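Local coordinates for protein N-acyl-D-glutamate deacylase (Bordetella bronchiseptica, PDB 3GIP) that catalyses hydrolysis of the amide bond of N-acyl-D-glutamate, as a zinc-containing member of the amidohydrolase superfamily, at residues R25-G30 against A37-L42. Residues are numbered along the deposited sequence; the frame is centred on the assembly and turned at random.
Sequences RRADLG and AAIGEL
Asp-28 and Ile-39 bury the most surface in this antiparallel beta hairpin of strands 28-32 and 35-40, which forms one edge of the small N-terminal four-stranded sheet, with 35-40 an outermost strand. Asp-28 shows how one side chain can extend a strand pairing beyond its last backbone bonds. Its main chain forms a hydrogen-bonded pair with Gly-40, Asp-28 N to Gly-40 O at 2.7 Å and Gly-40 N to Asp-28 O at 2.9 Å; past Gly-40, where strand 35-40 ends, the Asp-28 carboxylate supplies the next bond. With CG beside its own backbone N (chi1 -54°), OD2 accepts Leu-42 N through its anti lone pair, nearly straight (171°). The other oxygen, OD1, is gripped by both terminal nitrogens of Arg-26 and also receives Gly-13 N, just after strand 7-12. On the face carrying Leu-29, Ile-39 lies alongside that leucine, Ile-39 CG1 to Leu-29 CD1 at 3.6 Å, while its CG2 meets the guanidinium edge of Arg-25. Gly-30 leaves room for Leu-42, whose CD1 comes 3.3 Å from Gly-30 N. Beyond, a classic bulge sets two residues against Gly-30: its O takes Ala-37 N at 2.8 Å from above the carbonyl plane, and Ala-38 N weakly at 3.4 Å.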
# COMPACT_ATOMS: atom_id res chain seq x y z
N ARG A 25 -11.60 -6.04 -24.65
CA ARG A 25 -12.68 -6.02 -25.63
C ARG A 25 -13.18 -4.61 -25.93
O ARG A 25 -13.22 -3.75 -25.05
CB ARG A 25 -13.84 -6.90 -25.16
CG ARG A 25 -14.40 -6.57 -23.79
CD ARG A 25 -15.30 -7.71 -23.31
NE ARG A 25 -15.78 -7.54 -21.94
CZ ARG A 25 -16.66 -6.62 -21.56
NH1 ARG A 25 -17.17 -5.79 -22.45
NH2 ARG A 25 -17.05 -6.56 -20.29
N ARG A 26 -13.56 -4.38 -27.19
CA ARG A 26 -14.07 -3.09 -27.61
C ARG A 26 -15.49 -2.90 -27.10
O ARG A 26 -16.42 -3.57 -27.56
CB ARG A 26 -14.05 -3.00 -29.14
CG ARG A 26 -14.81 -1.80 -29.71
CD ARG A 26 -14.09 -0.48 -29.46
NE ARG A 26 -14.97 0.65 -29.72
CZ ARG A 26 -15.87 1.11 -28.85
NH1 ARG A 26 -16.00 0.54 -27.66
NH2 ARG A 26 -16.66 2.13 -29.18
N ALA A 27 -15.66 -1.99 -26.14
CA ALA A 27 -16.97 -1.72 -25.56
C ALA A 27 -16.98 -0.40 -24.81
O ALA A 27 -15.93 0.11 -24.41
CB ALA A 27 -17.36 -2.86 -24.62
N ASP A 28 -18.17 0.17 -24.62
CA ASP A 28 -18.31 1.43 -23.90
C ASP A 28 -18.77 1.16 -22.47
O ASP A 28 -19.40 0.14 -22.19
CB ASP A 28 -19.33 2.35 -24.59
CG ASP A 28 -19.02 2.58 -26.05
OD1 ASP A 28 -17.82 2.59 -26.41
OD2 ASP A 28 -19.96 2.77 -26.84
N LEU A 29 -18.45 2.07 -21.56
CA LEU A 29 -18.83 1.93 -20.16
C LEU A 29 -19.78 3.04 -19.76
O LEU A 29 -19.52 4.22 -20.01
CB LEU A 29 -17.58 1.97 -19.28
CG LEU A 29 -17.76 1.75 -17.77
CD1 LEU A 29 -17.92 0.27 -17.49
CD2 LEU A 29 -16.54 2.29 -17.04
N GLY A 30 -20.89 2.66 -19.13
CA GLY A 30 -21.87 3.64 -18.68
C GLY A 30 -21.94 3.69 -17.17
O GLY A 30 -21.88 2.66 -16.50
N ALA A 37 -23.53 1.25 -14.74
CA ALA A 37 -24.90 1.00 -15.14
C ALA A 37 -25.04 0.13 -16.38
O ALA A 37 -26.07 -0.52 -16.57
CB ALA A 37 -25.63 2.33 -15.36
N ALA A 38 -24.02 0.12 -17.23
CA ALA A 38 -24.08 -0.68 -18.44
C ALA A 38 -22.74 -0.75 -19.16
O ALA A 38 -21.89 0.11 -18.98
CB ALA A 38 -25.14 -0.11 -19.39
N ILE A 39 -22.58 -1.79 -19.97
CA ILE A 39 -21.37 -2.00 -20.75
C ILE A 39 -21.78 -2.52 -22.12
O ILE A 39 -22.55 -3.48 -22.22
CB ILE A 39 -20.42 -3.02 -20.08
CG1 ILE A 39 -19.95 -2.48 -18.72
CG2 ILE A 39 -19.23 -3.30 -20.99
CD1 ILE A 39 -19.04 -3.43 -17.96
N GLY A 40 -21.28 -1.89 -23.17
CA GLY A 40 -21.61 -2.30 -24.52
C GLY A 40 -21.58 -1.12 -25.48
O GLY A 40 -20.62 -0.35 -25.49
N GLU A 41 -22.62 -0.98 -26.29
CA GLU A 41 -22.71 0.12 -27.25
C GLU A 41 -23.50 1.26 -26.63
O GLU A 41 -24.71 1.14 -26.41
CB GLU A 41 -23.39 -0.34 -28.54
CG GLU A 41 -23.61 0.76 -29.56
CD GLU A 41 -22.31 1.42 -30.00
OE1 GLU A 41 -21.42 0.70 -30.49
OE2 GLU A 41 -22.19 2.66 -29.85
N LEU A 42 -22.83 2.37 -26.34
CA LEU A 42 -23.48 3.52 -25.72
C LEU A 42 -23.27 4.81 -26.51
O LEU A 42 -23.52 5.90 -25.99
CB LEU A 42 -22.94 3.71 -24.30
CG LEU A 42 -23.06 2.50 -23.37
CD1 LEU A 42 -22.41 2.82 -22.03
CD2 LEU A 42 -24.53 2.14 -23.18